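Side-chain contacts in CaaX farnesyltransferase beta subunit Ram1 (Aspergillus fumigatus, PDB 4L9P), which probably transfers, together with its alpha subunit, a farnesyl group from farnesyl diphosphate to the cysteine of a CaaX peptide, using a bound zinc ion: residues E92-T97 and R348-E353; P122-K127 and Y409-C414; W228-K233 and V243-E248. All coordinates share one frame; numbering follows the deposited sequence. Where two conformers were deposited one is given.

In the fold
Three contacts in one alpha-alpha toroid illustrate how chemistry follows location. Interaction 2 is the buried one: apolar packing and a proline join the extended loop before helix 126-135 to the end of helix 403-413, with no direct hydrogen bond between the segments. Interaction 1, partly buried, fixes helix 89-105 to the loop after helix 338-346 through an amide, a carboxylate and a water. Its centre lies about 19 Å from that of interaction 2, and the two touch where Glu353 packs on Tyr409. Interaction 3 stands apart, about 39 Å from both between centres; it joins helix 224-234 to the next loop, and waters carry its polar links at the exposed edge.

Interaction 1 (E92-T97 and R348-E353); sequences ELQSET and RQYAPE
Gln94 and Glu353 meet because both side chains fold at their second torsion. Gln94 leaves helix 89-105 with CG anti to its main-chain N (chi1 177°), then bends at chi2, which carries the amide across to the loop. Glu353 bends in the same bond, at a chi2 of 97°, away from a staggered value, and presents its carboxylate to meet it. Gln94 NE2 donates to Glu353 OE2 at 2.8 Å with an N-H...O angle of 158°, a fairly straight bond that lies close to the amide plane and arrives on the syn side of the carboxylate but somewhat out of its plane. A water closes the arrangement: it donates to Gln94 OE1 at 2.9 Å and to Glu353 OE2 at 2.8 Å, so that both ends of the amide are tied to one carboxylate oxygen. Tyr350 flanks the pair, its CE2 3.7 Å from Gln94 OE1, with the amide plane steeply inclined to the ring, while Glu353 OE2 and the water lie at the ring edge. The phenol hydroxyl is held by Lys362 O in the same chain. On the helix side, the Thr97 methyl CG2 stands at the margin of the contact, 4.5 Å from Glu353 OE2, and Leu363 packs against both Gln94 and Thr97. Two donors on OE2 would tend to stabilise the charged carboxylate, and the water-amide ring fixes which way round the Gln94 amide is turned.

Interaction 2 (P122-K127 and Y409-C414); sequences PALQRK and YILSCC
Leu124 and Leu411 form the apolar heart of this contact, their side chains crossing at about a right angle. CD2 of Leu411 is the branch that touches, lying 3.8 Å from Leu124 CD1 and equally close to Leu124 CB. With CG placed beside its carbonyl carbon (chi1 -179°), Leu124 sets CD1 beside the helix end, where Leu438 and Leu441 of helix 431-444 complete the packing, Leu438 on Leu124 and Leu441 on Leu411. Pro122 is the second tight point. Its ring lies against the last turn of helix 403-413, CG 3.4 Å from the carbonyl oxygen Leu411 O and CD 3.5 Å from Ser412 OG. In return, Leu411 CB comes within 3.7 Å of Pro122 O, so side chain and backbone interlock in both directions. Past Leu124 the contact loosens: Gln125, partly exposed, takes the N-cap position of helix 126-135 and turns back on its own segment, where NE2 makes a bent hydrogen bond to Ala123 O at 3.2 Å from above the carbonyl plane, and bonds Gly114 O as well. Gln415, just beyond the other segment, bridges the two by bonding Gln125 N, Ala123 O and Leu411 O. The wider pi-type turn at 409-413 marks the close of the helix here. Within this alpha-alpha toroid the contact lays the chain that leads into helix 126-135 across the C-terminal end of helix 403-413.

Interaction 3 (W228-K233 and V243-E248); sequences WKWLGK and VCEGGE
Lys233 NZ donates to two waters, at 3.0 and 3.2 Å, and each passes a hydrogen bond on to Glu245, the nearer to OE1 and the other to OE2, both at 2.6 Å. Ammonium and carboxylate are thus joined through solvent, with Lys233 NZ 4.4 Å from Glu245 OE1, too far apart for a direct ion pair. The direct contact is made by the lysine chain, which runs extended, crosses the acid at a slant and places CD 3.5 Å from Glu245 OE1. Glu245 OE2 also sits at the edge of the Trp230 ring, in its plane and 3.6 Å from Trp230 CD1. The end of the indole reaches the loop because CG stands opposite the main-chain N (chi1 165°), and Trp230 NE1 donates to a third water at 2.9 Å that also accepts from Glu245 N. Val200 and Ser203 of helix 200-213 pack on the buried indole, while Lys233 and Glu245 are exposed. Beside them Gly246 O accepts a hydrogen bond from His127 of the alpha subunit. Cys244 to Gly247 form a type II beta turn, with Gly246 at positive phi; this is a tight turn in the loop between successive helices 224-234 and 251-263 of the toroid, at its border with the alpha subunit.

Interaction 1 (E92-T97 and R348-E353)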
loop_
_atom_site.group_PDB
_atom_site.type_symbol
_atom_site.label_atom_id
_atom_site.label_comp_id
_atom_site.label_asym_id
_atom_site.label_seq_id
_atom_site.Cartn_x
_atom_site.Cartn_y
_atom_site.Cartn_z
ATOM N N GLU B 92 16.660 -8.226 15.665
ATOM C CA GLU B 92 17.442 -7.079 16.152
ATOM C C GLU B 92 16.687 -5.796 15.889
ATOM O O GLU B 92 16.571 -4.932 16.780
ATOM C CB GLU B 92 18.779 -7.015 15.431
ATOM C CG GLU B 92 19.738 -8.092 15.792
ATOM C CD GLU B 92 20.989 -7.971 14.897
ATOM O OE1 GLU B 92 21.641 -6.894 14.944
ATOM O OE2 GLU B 92 21.284 -8.898 14.103
ATOM N N LEU B 93 16.137 -5.645 14.679
ATOM C CA LEU B 93 15.418 -4.416 14.360
ATOM C C LEU B 93 14.103 -4.315 15.118
ATOM O O LEU B 93 13.727 -3.228 15.591
ATOM C CB LEU B 93 15.132 -4.359 12.870
ATOM C CG LEU B 93 16.348 -4.150 12.003
ATOM C CD1 LEU B 93 15.971 -4.464 10.530
ATOM C CD2 LEU B 93 16.876 -2.745 12.151
ATOM N N GLN B 94 13.441 -5.446 15.324
ATOM C CA GLN B 94 12.181 -5.440 16.091
ATOM C C GLN B 94 12.448 -5.045 17.553
ATOM O O GLN B 94 11.729 -4.201 18.086
ATOM C CB GLN B 94 11.523 -6.812 15.945
ATOM C CG GLN B 94 10.225 -6.986 16.750
ATOM C CD GLN B 94 9.153 -5.972 16.389
ATOM O OE1 GLN B 94 9.044 -5.509 15.250
ATOM N NE2 GLN B 94 8.393 -5.562 17.404
ATOM N N SER B 95 13.469 -5.620 18.145
ATOM C CA SER B 95 13.827 -5.305 19.522
ATOM C C SER B 95 14.238 -3.867 19.683
ATOM O O SER B 95 13.828 -3.200 20.644
ATOM C CB SER B 95 14.959 -6.228 19.948
ATOM O OG SER B 95 14.391 -7.481 20.241
ATOM N N GLU B 96 15.015 -3.343 18.746
ATOM C CA GLU B 96 15.384 -1.932 18.800
ATOM C C GLU B 96 14.161 -1.031 18.726
ATOM O O GLU B 96 14.088 -0.028 19.408
ATOM C CB GLU B 96 16.326 -1.587 17.665
ATOM C CG GLU B 96 17.718 -2.214 17.821
ATOM C CD GLU B 96 18.628 -1.941 16.628
ATOM O OE1 GLU B 96 18.223 -1.205 15.707
ATOM O OE2 GLU B 96 19.774 -2.482 16.640
ATOM N N THR B 97 13.197 -1.401 17.895
ATOM C CA THR B 97 12.022 -0.576 17.736
ATOM C C THR B 97 11.196 -0.610 19.020
ATOM O O THR B 97 10.710 0.433 19.494
ATOM C CB THR B 97 11.179 -1.112 16.530
ATOM O OG1 THR B 97 11.972 -1.029 15.342
ATOM C CG2 THR B 97 9.905 -0.248 16.304
ATOM N N ARG B 348 -1.346 -7.431 11.372
ATOM C CA ARG B 348 -0.488 -6.258 11.150
ATOM C C ARG B 348 -0.192 -5.479 12.423
ATOM O O ARG B 348 0.797 -4.734 12.478
ATOM C CB ARG B 348 -1.164 -5.263 10.162
ATOM C CG ARG B 348 -1.589 -5.887 8.796
ATOM C CD ARG B 348 -0.450 -5.894 7.694
ATOM N NE ARG B 348 0.834 -6.320 8.242
ATOM C CZ ARG B 348 1.138 -7.573 8.569
ATOM N NH1 ARG B 348 2.326 -7.840 9.141
ATOM N NH2 ARG B 348 0.238 -8.542 8.358
ATOM N N GLN B 349 -1.048 -5.620 13.451
ATOM C CA GLN B 349 -0.890 -4.763 14.629
ATOM C C GLN B 349 -0.035 -5.488 15.676
ATOM O O GLN B 349 -0.264 -6.690 15.932
ATOM C CB GLN B 349 -2.298 -4.500 15.215
ATOM C CG GLN B 349 -2.273 -3.336 16.196
ATOM C CD GLN B 349 -3.642 -2.866 16.567
ATOM O OE1 GLN B 349 -4.634 -3.612 16.408
ATOM N NE2 GLN B 349 -3.709 -1.644 17.097
ATOM N N TYR B 350 0.902 -4.748 16.272
ATOM C CA TYR B 350 1.834 -5.327 17.288
ATOM C C TYR B 350 1.582 -4.713 18.673
ATOM O O TYR B 350 1.107 -3.587 18.771
ATOM C CB TYR B 350 3.293 -4.977 16.909
ATOM C CG TYR B 350 3.787 -5.562 15.588
ATOM C CD1 TYR B 350 3.060 -6.490 14.841
ATOM C CD2 TYR B 350 5.038 -5.192 15.184
ATOM C CE1 TYR B 350 3.616 -7.013 13.618
ATOM C CE2 TYR B 350 5.582 -5.693 13.967
ATOM C CZ TYR B 350 4.846 -6.563 13.223
ATOM O OH TYR B 350 5.333 -7.098 12.029
ATOM N N ALA B 351 1.971 -5.451 19.693
ATOM C CA ALA B 351 2.085 -4.879 21.070
ATOM C C ALA B 351 3.500 -5.164 21.494
ATOM O O ALA B 351 4.023 -6.214 21.152
ATOM C CB ALA B 351 1.089 -5.545 22.030
ATOM N N PRO B 352 4.161 -4.239 22.219
ATOM C CA PRO B 352 3.526 -3.081 22.862
ATOM C C PRO B 352 3.387 -1.849 21.970
ATOM O O PRO B 352 2.738 -0.881 22.376
ATOM C CB PRO B 352 4.518 -2.752 24.050
ATOM C CG PRO B 352 5.855 -3.207 23.448
ATOM C CD PRO B 352 5.526 -4.499 22.711
ATOM N N GLU B 353 4.003 -1.809 20.765
ATOM C CA GLU B 353 3.976 -0.555 20.009
ATOM C C GLU B 353 2.572 -0.035 19.752
ATOM O O GLU B 353 2.357 1.182 19.835
ATOM C CB GLU B 353 4.636 -0.767 18.603
ATOM C CG GLU B 353 6.076 -1.262 18.645
ATOM C CD GLU B 353 6.169 -2.774 18.482
ATOM O OE1 GLU B 353 5.648 -3.526 19.333
ATOM O OE2 GLU B 353 6.792 -3.213 17.492
HETATM O O HOH W 1 7.883 -2.891 14.950
#

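Interaction 2 (P122-K127 and Y409-C414)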
loop_
_atom_site.group_PDB
_atom_site.type_symbol
_atom_site.label_atom_id
_atom_site.label_comp_id
_atom_site.label_asym_id
_atom_site.label_seq_id
_atom_site.Cartn_x
_atom_site.Cartn_y
_atom_site.Cartn_z
ATOM N N PRO B 122 -0.332 11.553 25.701
ATOM C CA PRO B 122 -0.238 12.995 25.433
ATOM C C PRO B 122 -1.282 13.501 24.455
ATOM O O PRO B 122 -1.753 12.795 23.558
ATOM C CB PRO B 122 1.196 13.180 24.890
ATOM C CG PRO B 122 1.618 11.822 24.460
ATOM C CD PRO B 122 0.820 10.791 25.196
ATOM N N ALA B 123 -1.631 14.759 24.593
ATOM C CA ALA B 123 -2.506 15.398 23.626
ATOM C C ALA B 123 -1.919 15.401 22.226
ATOM O O ALA B 123 -0.688 15.479 22.035
ATOM C CB ALA B 123 -2.685 16.897 24.046
ATOM N N LEU B 124 -2.800 15.443 21.261
ATOM C CA LEU B 124 -2.395 15.783 19.892
ATOM C C LEU B 124 -1.920 17.245 19.916
ATOM O O LEU B 124 -2.672 18.162 20.332
ATOM C CB LEU B 124 -3.581 15.595 18.954
ATOM C CG LEU B 124 -3.270 15.897 17.472
ATOM C CD1 LEU B 124 -2.218 14.942 16.871
ATOM C CD2 LEU B 124 -4.542 15.935 16.615
ATOM N N GLN B 125 -0.713 17.476 19.425
ATOM C CA GLN B 125 -0.063 18.812 19.464
ATOM C C GLN B 125 -0.518 19.629 18.247
ATOM O O GLN B 125 0.233 19.851 17.293
ATOM C CB GLN B 125 1.477 18.683 19.595
ATOM C CG GLN B 125 1.880 17.958 20.914
ATOM C CD GLN B 125 1.467 18.697 22.190
ATOM O OE1 GLN B 125 1.609 19.945 22.283
ATOM N NE2 GLN B 125 0.939 17.941 23.183
ATOM N N ARG B 126 -1.813 20.021 18.270
ATOM C CA ARG B 126 -2.451 20.590 17.086
ATOM C C ARG B 126 -1.734 21.821 16.552
ATOM O O ARG B 126 -1.467 21.906 15.351
ATOM C CB ARG B 126 -3.927 20.966 17.362
ATOM C CG ARG B 126 -4.732 19.818 17.980
ATOM C CD ARG B 126 -6.292 20.098 18.306
ATOM N NE ARG B 126 -7.028 20.227 17.076
ATOM C CZ ARG B 126 -7.947 19.407 16.660
ATOM N NH1 ARG B 126 -8.401 18.418 17.420
ATOM N NH2 ARG B 126 -8.427 19.636 15.472
ATOM N N LYS B 127 -1.392 22.756 17.428
ATOM C CA LYS B 127 -0.751 23.958 16.921
ATOM C C LYS B 127 0.629 23.653 16.289
ATOM O O LYS B 127 0.984 24.184 15.236
ATOM C CB LYS B 127 -0.637 24.995 18.074
ATOM C CG LYS B 127 0.286 26.129 17.761
ATOM C CD LYS B 127 0.324 27.141 18.933
ATOM C CE LYS B 127 1.335 28.252 18.677
ATOM N NZ LYS B 127 1.165 29.212 19.817
ATOM N N TYR B 409 0.075 4.402 19.714
ATOM C CA TYR B 409 1.236 4.535 18.890
ATOM C C TYR B 409 1.311 5.896 18.231
ATOM O O TYR B 409 2.347 6.530 18.228
ATOM C CB TYR B 409 1.174 3.451 17.804
ATOM C CG TYR B 409 2.479 3.385 16.980
ATOM C CD1 TYR B 409 3.728 3.134 17.610
ATOM C CD2 TYR B 409 2.461 3.791 15.621
ATOM C CE1 TYR B 409 4.898 3.196 16.896
ATOM C CE2 TYR B 409 3.653 3.810 14.860
ATOM C CZ TYR B 409 4.856 3.588 15.526
ATOM O OH TYR B 409 6.045 3.675 14.841
ATOM N N ILE B 410 0.204 6.394 17.694
ATOM C CA ILE B 410 0.272 7.697 17.025
ATOM C C ILE B 410 0.561 8.828 18.001
ATOM O O ILE B 410 1.502 9.619 17.778
ATOM C CB ILE B 410 -1.078 7.961 16.314
ATOM C CG1 ILE B 410 -1.300 6.948 15.146
ATOM C CG2 ILE B 410 -1.134 9.428 15.782
ATOM C CD1 ILE B 410 -2.718 6.950 14.624
ATOM N N LEU B 411 -0.201 8.900 19.096
ATOM C CA LEU B 411 -0.046 10.065 19.984
ATOM C C LEU B 411 1.175 9.967 20.883
ATOM O O LEU B 411 1.817 11.030 21.157
ATOM C CB LEU B 411 -1.315 10.282 20.828
ATOM C CG LEU B 411 -2.524 10.688 19.997
ATOM C CD1 LEU B 411 -3.805 10.807 20.934
ATOM C CD2 LEU B 411 -2.282 12.024 19.250
ATOM N N SER B 412 1.488 8.768 21.385
ATOM C CA SER B 412 2.643 8.625 22.301
ATOM C C SER B 412 3.956 8.517 21.555
ATOM O O SER B 412 4.997 8.991 22.067
ATOM C CB SER B 412 2.512 7.416 23.231
ATOM O OG SER B 412 1.361 7.524 24.073
ATOM N N CYS B 413 3.952 7.911 20.328
ATOM C CA CYS B 413 5.213 7.557 19.685
ATOM C C CYS B 413 5.501 8.305 18.404
ATOM O O CYS B 413 6.685 8.385 18.000
ATOM C CB CYS B 413 5.286 6.062 19.355
ATOM S SG CYS B 413 5.230 5.008 20.821
ATOM N N CYS B 414 4.479 8.842 17.717
ATOM C CA CYS B 414 4.731 9.383 16.356
ATOM C C CYS B 414 4.697 10.894 16.304
ATOM O O CYS B 414 4.825 11.458 15.216
ATOM C CB CYS B 414 3.707 8.839 15.358
ATOM S SG CYS B 414 3.920 7.054 15.066
#

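Interaction 3 (W228-K233 and V243-E248)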
loop_
_atom_site.group_PDB
_atom_site.type_symbol
_atom_site.label_atom_id
_atom_site.label_comp_id
_atom_site.label_asym_id
_atom_site.label_seq_id
_atom_site.Cartn_x
_atom_site.Cartn_y
_atom_site.Cartn_z
ATOM N N TRP B 228 -9.721 11.427 -19.539
ATOM C CA TRP B 228 -10.312 10.150 -19.924
ATOM C C TRP B 228 -9.522 9.450 -21.047
ATOM O O TRP B 228 -9.257 8.232 -20.957
ATOM C CB TRP B 228 -11.735 10.448 -20.386
ATOM C CG TRP B 228 -12.542 9.295 -20.900
ATOM C CD1 TRP B 228 -13.043 8.224 -20.203
ATOM C CD2 TRP B 228 -13.029 9.179 -22.232
ATOM N NE1 TRP B 228 -13.814 7.418 -21.035
ATOM C CE2 TRP B 228 -13.816 7.989 -22.296
ATOM C CE3 TRP B 228 -12.856 9.964 -23.375
ATOM C CZ2 TRP B 228 -14.493 7.575 -23.494
ATOM C CZ3 TRP B 228 -13.509 9.566 -24.566
ATOM C CH2 TRP B 228 -14.330 8.383 -24.611
ATOM N N LYS B 229 -9.119 10.203 -22.072
ATOM C CA LYS B 229 -8.334 9.581 -23.127
ATOM C C LYS B 229 -6.996 9.034 -22.607
ATOM O O LYS B 229 -6.592 7.930 -22.971
ATOM C CB LYS B 229 -8.077 10.586 -24.270
ATOM C CG LYS B 229 -9.370 10.894 -25.050
ATOM C CD LYS B 229 -9.098 11.833 -26.189
ATOM C CE LYS B 229 -10.260 11.882 -27.116
ATOM N NZ LYS B 229 -9.729 12.595 -28.303
ATOM N N TRP B 230 -6.328 9.816 -21.750
ATOM C CA TRP B 230 -5.029 9.417 -21.240
ATOM C C TRP B 230 -5.210 8.218 -20.312
ATOM O O TRP B 230 -4.468 7.219 -20.432
ATOM C CB TRP B 230 -4.338 10.598 -20.531
ATOM C CG TRP B 230 -3.190 10.128 -19.690
ATOM C CD1 TRP B 230 -1.973 9.620 -20.130
ATOM C CD2 TRP B 230 -3.143 10.085 -18.244
ATOM N NE1 TRP B 230 -1.234 9.226 -19.046
ATOM C CE2 TRP B 230 -1.893 9.531 -17.885
ATOM C CE3 TRP B 230 -4.031 10.514 -17.240
ATOM C CZ2 TRP B 230 -1.511 9.345 -16.563
ATOM C CZ3 TRP B 230 -3.698 10.346 -15.941
ATOM C CH2 TRP B 230 -2.410 9.783 -15.602
ATOM N N LEU B 231 -6.161 8.274 -19.372
ATOM C CA LEU B 231 -6.329 7.107 -18.468
ATOM C C LEU B 231 -6.651 5.851 -19.275
ATOM O O LEU B 231 -6.253 4.751 -18.926
ATOM C CB LEU B 231 -7.457 7.350 -17.474
ATOM C CG LEU B 231 -7.120 8.303 -16.343
ATOM C CD1 LEU B 231 -8.415 8.581 -15.554
ATOM C CD2 LEU B 231 -6.025 7.736 -15.448
ATOM N N GLY B 232 -7.406 6.001 -20.369
ATOM C CA GLY B 232 -7.705 4.835 -21.197
ATOM C C GLY B 232 -6.452 4.166 -21.785
ATOM O O GLY B 232 -6.458 2.962 -22.040
ATOM N N LYS B 233 -5.394 4.961 -22.002
ATOM C CA LYS B 233 -4.127 4.405 -22.464
ATOM C C LYS B 233 -3.425 3.505 -21.455
ATOM O O LYS B 233 -2.547 2.704 -21.812
ATOM C CB LYS B 233 -3.169 5.508 -22.936
ATOM C CG LYS B 233 -3.753 6.318 -24.071
ATOM C CD LYS B 233 -2.813 7.459 -24.416
ATOM C CE LYS B 233 -3.407 8.249 -25.602
ATOM N NZ LYS B 233 -2.519 9.365 -25.986
ATOM N N VAL B 243 0.959 2.979 -14.289
ATOM C CA VAL B 243 0.875 4.253 -13.584
ATOM C C VAL B 243 1.151 5.432 -14.511
ATOM O O VAL B 243 0.809 6.585 -14.207
ATOM C CB VAL B 243 1.820 4.300 -12.362
ATOM C CG1 VAL B 243 1.358 3.197 -11.332
ATOM C CG2 VAL B 243 3.310 4.060 -12.782
ATOM N N CYS B 244 1.748 5.137 -15.660
ATOM C CA CYS B 244 1.998 6.146 -16.679
ATOM C C CYS B 244 2.294 5.368 -17.947
ATOM O O CYS B 244 2.506 4.113 -17.887
ATOM C CB CYS B 244 3.173 7.093 -16.302
ATOM S SG CYS B 244 4.754 6.326 -16.138
ATOM N N GLU B 245 2.312 6.063 -19.091
ATOM C CA GLU B 245 2.569 5.332 -20.345
ATOM C C GLU B 245 4.008 4.849 -20.334
ATOM O O GLU B 245 4.953 5.638 -20.194
ATOM C CB GLU B 245 2.361 6.265 -21.543
ATOM C CG GLU B 245 0.860 6.608 -21.653
ATOM C CD GLU B 245 0.619 7.475 -22.883
ATOM O OE1 GLU B 245 0.616 6.941 -24.012
ATOM O OE2 GLU B 245 0.416 8.699 -22.730
ATOM N N GLY B 246 4.193 3.545 -20.446
ATOM C CA GLY B 246 5.543 2.999 -20.383
ATOM C C GLY B 246 6.001 2.679 -18.967
ATOM O O GLY B 246 7.113 2.225 -18.800
ATOM N N GLY B 247 5.138 2.912 -17.969
ATOM C CA GLY B 247 5.494 2.668 -16.567
ATOM C C GLY B 247 5.000 1.339 -16.038
ATOM O O GLY B 247 4.375 0.526 -16.715
ATOM N N GLU B 248 5.270 1.134 -14.765
ATOM C CA GLU B 248 4.931 -0.127 -14.110
ATOM C C GLU B 248 3.405 -0.296 -13.897
ATOM O O GLU B 248 2.636 0.689 -13.786
ATOM C CB GLU B 248 5.612 -0.266 -12.722
ATOM C CG GLU B 248 5.238 0.839 -11.723
ATOM C CD GLU B 248 6.085 2.132 -11.784
ATOM O OE1 GLU B 248 6.737 2.416 -12.800
ATOM O OE2 GLU B 248 6.092 2.881 -10.783
HETATM O O HOH W 2 1.688 8.879 -18.920
HETATM O O HOH W 3 -1.116 10.726 -23.435
HETATM O O HOH W 4 0.346 8.370 -26.181
#